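Local coordinates for berberine bridge enzyme-like 28 (Arabidopsis thaliana, PDB 5D79), which belongs to the FAD-linked berberine bridge enzyme-like oxidoreductases and takes part in adaptation to salt stress, at residues K366-A380 / Y461-D475. Sequence-based numbering, arbitrary orientation.
Sequences KGKDDFVQEPIPEAA and YVSKSPRGAYVNFKD. With FAD (flavin-adenine dinucleotide), chain E.
The guanidinium of R467 and the carboxylate of D370 meet edge to edge, their planes 11° apart. R467 NE lies 2.9 Å from D370 OD1 and R467 NH2 3.0 Å from D370 OD2, a side-on, two-nitrogen salt bridge. The extended R467 chain, with CG anti to the backbone N, carries the group there. Over one face of the Y461 ring lies A380 CB, 4.0 Å from the centroid and 16° off the normal, a CH-pi contact. At the edge of the F371 ring lie G468 O and the A469 carbonyl carbon, while H419 stacks with this ring. F473 has D369 OD2 at its edge, carboxylate and ring planes being nearly perpendicular, and Y470 CD2 over one face.

The backbone of 461-475 follows outermost strand 363-372, yet of the hydrogen bonds across the segments only S463 N to F371 O (2.9 Å) joins backbone to backbone. D369 OD1 accepts Y470 N through its syn lone pair (3.0 Å, 177°) at the first residue of the type I turn Y470-F473. The Y470 ring extends to hydrogen-bond flavin O2 through OH (2.7 Å). D369 thus probably acts as a second-shell residue that helps position Y470. Further along, D475 joins two lysines: K368 NZ meets OD2 on its syn side at 2.8 Å, whereas K366 NZ approaches OD1 from above the carboxylate plane and also pairs with E114.

With R467 replaced by an alanine, the D370 carboxylate would probably keep Y429 and a water but lose the countercharge from this loop, and the Y455 carbonyl its NH2 donor. Charge pairs at K368 and D370, the strand residues flanking D369, would therefore help hold the loop to the sheet edge; the two lysines would be expected to favour an ionised D475.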
loop_
_atom_site.group_PDB
_atom_site.type_symbol
_atom_site.label_atom_id
_atom_site.label_comp_id
_atom_site.label_asym_id
_atom_site.label_seq_id
_atom_site.Cartn_x
_atom_site.Cartn_y
_atom_site.Cartn_z
ATOM N N LYS A 366 -3.570 6.660 -11.814
ATOM C CA LYS A 366 -2.339 6.007 -12.209
ATOM C C LYS A 366 -1.254 6.528 -11.280
ATOM O O LYS A 366 -1.097 7.739 -11.134
ATOM C CB LYS A 366 -1.994 6.300 -13.664
ATOM C CG LYS A 366 -0.627 5.802 -14.055
ATOM C CD LYS A 366 -0.504 4.309 -13.813
ATOM C CE LYS A 366 0.910 3.850 -14.087
ATOM N NZ LYS A 366 1.097 2.369 -13.986
ATOM N N GLY A 367 -0.526 5.622 -10.632
ATOM C CA GLY A 367 0.545 6.009 -9.733
ATOM C C GLY A 367 1.872 5.350 -10.062
ATOM O O GLY A 367 1.924 4.203 -10.516
ATOM N N LYS A 368 2.948 6.104 -9.837
ATOM C CA LYS A 368 4.328 5.618 -9.936
ATOM C C LYS A 368 5.094 6.202 -8.760
ATOM O O LYS A 368 4.647 7.176 -8.168
ATOM C CB LYS A 368 4.970 6.030 -11.266
ATOM C CG LYS A 368 4.130 5.681 -12.507
ATOM C CD LYS A 368 4.767 6.193 -13.803
ATOM C CE LYS A 368 5.937 5.335 -14.262
ATOM N NZ LYS A 368 5.500 4.108 -14.963
ATOM N N ASP A 369 6.230 5.625 -8.388
ATOM C CA ASP A 369 6.984 6.249 -7.316
ATOM C C ASP A 369 8.500 6.055 -7.461
ATOM O O ASP A 369 8.968 5.350 -8.351
ATOM C CB ASP A 369 6.461 5.760 -5.955
ATOM C CG ASP A 369 7.107 4.467 -5.472
ATOM O OD1 ASP A 369 7.411 3.567 -6.277
ATOM O OD2 ASP A 369 7.295 4.354 -4.241
ATOM N N ASP A 370 9.238 6.744 -6.592
ATOM C CA ASP A 370 10.685 6.819 -6.624
ATOM C C ASP A 370 11.246 6.966 -5.213
ATOM O O ASP A 370 10.542 7.339 -4.266
ATOM C CB ASP A 370 11.150 8.019 -7.455
ATOM C CG ASP A 370 11.344 7.699 -8.904
ATOM O OD1 ASP A 370 11.957 6.659 -9.214
ATOM O OD2 ASP A 370 10.905 8.514 -9.740
ATOM N N PHE A 371 12.538 6.713 -5.093
ATOM C CA PHE A 371 13.252 6.995 -3.875
ATOM C C PHE A 371 14.358 7.990 -4.195
ATOM O O PHE A 371 15.084 7.828 -5.174
ATOM C CB PHE A 371 13.792 5.703 -3.257
ATOM C CG PHE A 371 12.713 4.822 -2.718
ATOM C CD1 PHE A 371 12.060 3.919 -3.552
ATOM C CD2 PHE A 371 12.299 4.936 -1.395
ATOM C CE1 PHE A 371 11.023 3.129 -3.070
ATOM C CE2 PHE A 371 11.267 4.142 -0.902
ATOM C CZ PHE A 371 10.625 3.243 -1.744
ATOM N N VAL A 372 14.442 9.041 -3.385
ATOM C CA VAL A 372 15.461 10.066 -3.538
ATOM C C VAL A 372 16.530 9.843 -2.490
ATOM O O VAL A 372 16.227 9.694 -1.311
ATOM C CB VAL A 372 14.866 11.491 -3.413
ATOM C CG1 VAL A 372 15.971 12.557 -3.370
ATOM C CG2 VAL A 372 13.881 11.756 -4.553
ATOM N N GLN A 373 17.781 9.800 -2.930
ATOM C CA GLN A 373 18.901 9.474 -2.046
ATOM C C GLN A 373 19.768 10.692 -1.742
ATOM O O GLN A 373 20.540 10.697 -0.786
ATOM C CB GLN A 373 19.734 8.345 -2.665
ATOM C CG GLN A 373 18.900 7.091 -2.913
ATOM C CD GLN A 373 19.686 5.903 -3.393
ATOM O OE1 GLN A 373 20.536 6.015 -4.267
ATOM N NE2 GLN A 373 19.390 4.741 -2.828
ATOM N N GLU A 374 19.627 11.727 -2.553
ATOM C CA GLU A 374 20.289 12.998 -2.293
ATOM C C GLU A 374 19.444 14.121 -2.880
ATOM O O GLU A 374 18.795 13.927 -3.910
ATOM C CB GLU A 374 21.716 13.014 -2.866
ATOM C CG GLU A 374 21.831 12.797 -4.369
ATOM C CD GLU A 374 23.280 12.722 -4.844
ATOM O OE1 GLU A 374 24.135 12.216 -4.089
ATOM O OE2 GLU A 374 23.560 13.179 -5.972
ATOM N N PRO A 375 19.448 15.297 -2.225
ATOM C CA PRO A 375 18.495 16.370 -2.540
ATOM C C PRO A 375 18.468 16.739 -4.023
ATOM O O PRO A 375 19.522 16.927 -4.632
ATOM C CB PRO A 375 19.001 17.536 -1.685
ATOM C CG PRO A 375 19.660 16.868 -0.538
ATOM C CD PRO A 375 20.377 15.705 -1.157
ATOM N N ILE A 376 17.271 16.802 -4.597
ATOM C CA ILE A 376 17.117 17.191 -5.986
ATOM C C ILE A 376 17.315 18.696 -6.081
ATOM O O ILE A 376 17.037 19.420 -5.119
ATOM C CB ILE A 376 15.743 16.793 -6.538
ATOM C CG1 ILE A 376 14.668 17.757 -6.023
ATOM C CG2 ILE A 376 15.449 15.346 -6.172
ATOM C CD1 ILE A 376 13.281 17.467 -6.503
ATOM N N PRO A 377 17.823 19.170 -7.229
ATOM C CA PRO A 377 18.105 20.597 -7.408
ATOM C C PRO A 377 16.859 21.472 -7.418
ATOM O O PRO A 377 15.779 21.007 -7.772
ATOM C CB PRO A 377 18.795 20.648 -8.775
ATOM C CG PRO A 377 18.352 19.431 -9.466
ATOM C CD PRO A 377 18.257 18.388 -8.396
ATOM N N GLU A 378 17.040 22.733 -7.041
ATOM C CA GLU A 378 15.980 23.728 -7.062
ATOM C C GLU A 378 15.265 23.702 -8.403
ATOM O O GLU A 378 14.049 23.845 -8.464
ATOM C CB GLU A 378 16.558 25.115 -6.795
ATOM C CG GLU A 378 15.533 26.239 -6.774
ATOM C CD GLU A 378 16.171 27.616 -6.611
ATOM O OE1 GLU A 378 17.292 27.827 -7.142
ATOM O OE2 GLU A 378 15.546 28.484 -5.952
ATOM N N ALA A 379 16.041 23.498 -9.466
ATOM C CA ALA A 379 15.527 23.408 -10.827
ATOM C C ALA A 379 14.540 22.253 -10.990
ATOM O O ALA A 379 13.535 22.384 -11.692
ATOM C CB ALA A 379 16.675 23.257 -11.808
ATOM N N ALA A 380 14.827 21.121 -10.356
ATOM C CA ALA A 380 13.918 19.989 -10.420
ATOM C C ALA A 380 12.605 20.322 -9.721
ATOM O O ALA A 380 11.518 19.984 -10.203
ATOM C CB ALA A 380 14.548 18.763 -9.799
ATOM N N TYR A 461 17.538 12.294 -10.979
ATOM C CA TYR A 461 17.560 12.833 -9.624
ATOM C C TYR A 461 17.218 11.801 -8.549
ATOM O O TYR A 461 17.385 12.057 -7.355
ATOM C CB TYR A 461 16.591 14.009 -9.522
ATOM C CG TYR A 461 16.733 15.043 -10.616
ATOM C CD1 TYR A 461 17.905 15.772 -10.749
ATOM C CD2 TYR A 461 15.683 15.312 -11.503
ATOM C CE1 TYR A 461 18.047 16.729 -11.738
ATOM C CE2 TYR A 461 15.817 16.278 -12.504
ATOM C CZ TYR A 461 17.008 16.980 -12.609
ATOM O OH TYR A 461 17.188 17.941 -13.574
ATOM N N VAL A 462 16.731 10.642 -8.978
ATOM C CA VAL A 462 16.337 9.598 -8.041
ATOM C C VAL A 462 17.294 8.396 -8.090
ATOM O O VAL A 462 18.293 8.414 -8.830
ATOM C CB VAL A 462 14.888 9.131 -8.303
ATOM C CG1 VAL A 462 13.929 10.318 -8.176
ATOM C CG2 VAL A 462 14.768 8.466 -9.673
ATOM N N SER A 463 17.004 7.370 -7.281
ATOM C CA SER A 463 17.877 6.200 -7.164
ATOM C C SER A 463 18.042 5.547 -8.525
ATOM O O SER A 463 17.162 5.650 -9.385
ATOM C CB SER A 463 17.328 5.192 -6.144
ATOM O OG SER A 463 16.169 4.531 -6.625
ATOM N N LYS A 464 19.181 4.900 -8.731
ATOM C CA LYS A 464 19.455 4.286 -10.017
ATOM C C LYS A 464 20.223 2.999 -9.827
ATOM O O LYS A 464 20.893 2.830 -8.819
ATOM C CB LYS A 464 20.237 5.253 -10.902
ATOM C CG LYS A 464 21.467 5.800 -10.225
ATOM C CD LYS A 464 22.113 6.902 -11.038
ATOM C CE LYS A 464 23.479 7.297 -10.452
ATOM N NZ LYS A 464 23.386 7.804 -9.047
ATOM N N SER A 465 20.114 2.100 -10.797
ATOM C CA SER A 465 20.840 0.826 -10.788
ATOM C C SER A 465 20.839 0.094 -9.440
ATOM O O SER A 465 21.886 -0.042 -8.802
ATOM C CB SER A 465 22.283 1.053 -11.236
ATOM O OG SER A 465 22.322 1.676 -12.507
ATOM N N PRO A 466 19.663 -0.386 -9.009
ATOM C CA PRO A 466 18.385 -0.248 -9.716
ATOM C C PRO A 466 17.631 1.017 -9.305
ATOM O O PRO A 466 17.883 1.567 -8.227
ATOM C CB PRO A 466 17.616 -1.485 -9.276
ATOM C CG PRO A 466 18.049 -1.633 -7.849
ATOM C CD PRO A 466 19.515 -1.206 -7.791
ATOM N N ARG A 467 16.719 1.465 -10.162
ATOM C CA ARG A 467 15.780 2.520 -9.796
ATOM C C ARG A 467 14.726 1.943 -8.848
ATOM O O ARG A 467 13.877 1.150 -9.260
ATOM C CB ARG A 467 15.126 3.123 -11.045
ATOM C CG ARG A 467 14.207 4.320 -10.775
ATOM C CD ARG A 467 13.802 4.996 -12.079
ATOM N NE ARG A 467 13.063 6.240 -11.846
ATOM C CZ ARG A 467 12.789 7.152 -12.779
ATOM N NH1 ARG A 467 13.185 6.978 -14.031
ATOM N NH2 ARG A 467 12.117 8.247 -12.457
ATOM N N GLY A 468 14.788 2.324 -7.575
ATOM C CA GLY A 468 13.891 1.756 -6.581
ATOM C C GLY A 468 12.410 2.054 -6.768
ATOM O O GLY A 468 12.027 3.143 -7.183
ATOM N N ALA A 469 11.581 1.064 -6.441
ATOM C CA ALA A 469 10.124 1.171 -6.518
ATOM C C ALA A 469 9.442 0.482 -5.317
ATOM O O ALA A 469 9.925 -0.535 -4.803
ATOM C CB ALA A 469 9.622 0.566 -7.845
ATOM N N TYR A 470 8.315 1.038 -4.880
ATOM C CA TYR A 470 7.526 0.470 -3.781
ATOM C C TYR A 470 6.450 -0.530 -4.282
ATOM O O TYR A 470 5.547 -0.156 -5.040
ATOM C CB TYR A 470 6.882 1.617 -2.986
ATOM C CG TYR A 470 6.086 1.219 -1.756
ATOM C CD1 TYR A 470 6.430 0.103 -0.984
ATOM C CD2 TYR A 470 4.982 1.972 -1.362
ATOM C CE1 TYR A 470 5.683 -0.239 0.143
ATOM C CE2 TYR A 470 4.240 1.629 -0.260
ATOM C CZ TYR A 470 4.599 0.536 0.490
ATOM O OH TYR A 470 3.836 0.227 1.580
ATOM N N VAL A 471 6.543 -1.788 -3.838
ATOM C CA VAL A 471 5.715 -2.878 -4.378
ATOM C C VAL A 471 4.231 -2.700 -4.069
ATOM O O VAL A 471 3.379 -3.255 -4.771
ATOM C CB VAL A 471 6.187 -4.284 -3.871
ATOM C CG1 VAL A 471 5.628 -4.624 -2.478
ATOM C CG2 VAL A 471 5.802 -5.367 -4.873
ATOM N N ASN A 472 3.920 -1.914 -3.043
ATOM C CA ASN A 472 2.529 -1.580 -2.748
ATOM C C ASN A 472 1.972 -0.561 -3.743
ATOM O O ASN A 472 0.764 -0.365 -3.826
ATOM C CB ASN A 472 2.379 -1.063 -1.312
ATOM C CG ASN A 472 2.015 -2.167 -0.329
ATOM O OD1 ASN A 472 1.529 -3.226 -0.719
ATOM N ND2 ASN A 472 2.239 -1.918 0.946
ATOM N N PHE A 473 2.851 0.083 -4.505
ATOM C CA PHE A 473 2.413 0.872 -5.660
ATOM C C PHE A 473 2.734 0.090 -6.946
ATOM O O PHE A 473 3.634 0.468 -7.691
ATOM C CB PHE A 473 3.086 2.261 -5.693
ATOM C CG PHE A 473 2.767 3.148 -4.500
ATOM C CD1 PHE A 473 1.529 3.093 -3.868
ATOM C CD2 PHE A 473 3.718 4.043 -4.009
ATOM C CE1 PHE A 473 1.241 3.916 -2.768
ATOM C CE2 PHE A 473 3.443 4.859 -2.910
ATOM C CZ PHE A 473 2.202 4.796 -2.290
ATOM N N LYS A 474 2.020 -1.008 -7.192
ATOM C CA LYS A 474 2.307 -1.865 -8.349
ATOM C C LYS A 474 2.256 -1.100 -9.681
ATOM O O LYS A 474 1.321 -0.337 -9.941
ATOM C CB LYS A 474 1.340 -3.058 -8.404
ATOM C CG LYS A 474 1.921 -4.381 -7.913
ATOM C CD LYS A 474 1.023 -5.538 -8.314
ATOM C CE LYS A 474 1.027 -6.659 -7.273
ATOM N NZ LYS A 474 -0.085 -7.633 -7.518
ATOM N N ASP A 475 3.275 -1.313 -10.514
ATOM C CA ASP A 475 3.406 -0.600 -11.776
ATOM C C ASP A 475 3.882 -1.546 -12.898
ATOM O O ASP A 475 5.055 -1.911 -12.986
ATOM C CB ASP A 475 4.361 0.590 -11.596
ATOM C CG ASP A 475 4.426 1.496 -12.820
ATOM O OD1 ASP A 475 3.575 1.372 -13.742
ATOM O OD2 ASP A 475 5.347 2.343 -12.844
HETATM P PA FAD E . -5.763 -5.867 -2.848
HETATM O O1A FAD E . -6.009 -5.481 -4.284
HETATM O O2A FAD E . -6.910 -6.641 -2.242
HETATM O O5B FAD E . -4.369 -6.677 -2.738
HETATM C C5B FAD E . -3.194 -6.215 -3.391
HETATM C C4B FAD E . -2.180 -7.337 -3.649
HETATM O O4B FAD E . -2.010 -8.095 -2.465
HETATM C C3B FAD E . -2.666 -8.285 -4.735
HETATM O O3B FAD E . -1.591 -8.753 -5.523
HETATM C C2B FAD E . -3.297 -9.415 -3.942
HETATM O O2B FAD E . -3.267 -10.649 -4.635
HETATM C C1B FAD E . -2.489 -9.417 -2.648
HETATM N N9A FAD E . -3.239 -9.868 -1.456
HETATM C C8A FAD E . -4.304 -9.266 -0.824
HETATM N N7A FAD E . -4.657 -10.028 0.243
HETATM C C5A FAD E . -3.837 -11.104 0.304
HETATM C C6A FAD E . -3.745 -12.193 1.171
HETATM N N6A FAD E . -4.406 -12.204 2.323
HETATM N N1A FAD E . -2.772 -13.152 0.965
HETATM C C2A FAD E . -1.892 -13.029 -0.087
HETATM N N3A FAD E . -1.991 -11.950 -0.945
HETATM C C4A FAD E . -2.941 -11.006 -0.756
HETATM N N1 FAD E . 0.193 2.150 0.591
HETATM C C2 FAD E . 1.064 2.696 1.519
HETATM O O2 FAD E . 1.860 1.975 2.132
HETATM N N3 FAD E . 1.022 4.062 1.771
HETATM C C4 FAD E . 0.129 4.888 1.108
HETATM O O4 FAD E . 0.042 6.072 1.440
HETATM C C4X FAD E . -0.762 4.330 0.190
HETATM N N5 FAD E . -1.759 5.096 -0.394
HETATM C C5X FAD E . -2.807 4.467 -1.050
HETATM C C6 FAD E . -3.948 5.171 -1.431
HETATM C C7 FAD E . -4.992 4.525 -2.098
HETATM C C7M FAD E . -6.209 5.295 -2.514
HETATM C C8 FAD E . -4.919 3.152 -2.347
HETATM C C8M FAD E . -6.014 2.438 -3.084
HETATM C C9 FAD E . -3.779 2.451 -1.969
HETATM C C9A FAD E . -2.703 3.111 -1.368
HETATM N N10 FAD E . -1.550 2.424 -1.021
HETATM C C10 FAD E . -0.737 2.948 -0.036
HETATM C "C1'" FAD E . -1.238 1.099 -1.645
HETATM C "C2'" FAD E . -1.792 -0.083 -0.874
HETATM O "O2'" FAD E . -1.126 -0.178 0.367
HETATM C "C3'" FAD E . -1.571 -1.330 -1.722
HETATM O "O3'" FAD E . -2.361 -1.221 -2.886
HETATM C "C4'" FAD E . -1.996 -2.590 -1.008
HETATM O "O4'" FAD E . -1.322 -3.694 -1.552
HETATM C "C5'" FAD E . -3.472 -2.824 -1.243
HETATM O "O5'" FAD E . -3.931 -3.780 -0.315
HETATM P P FAD E . -5.457 -4.256 -0.440
HETATM O O1P FAD E . -5.687 -5.469 0.421
HETATM O O2P FAD E . -6.402 -3.139 -0.074
HETATM O O3P FAD E . -5.520 -4.497 -2.034
HETATM O O HOH W 1 0.788 1.916 -11.266
HETATM O O HOH W 2 6.710 2.930 -10.278
HETATM O O HOH W 3 6.190 1.747 -7.909
HETATM O O HOH W 4 13.613 5.467 -7.533
HETATM O O HOH W 5 18.534 10.435 -5.475
HETATM O O HOH W 6 20.801 4.408 -6.406
#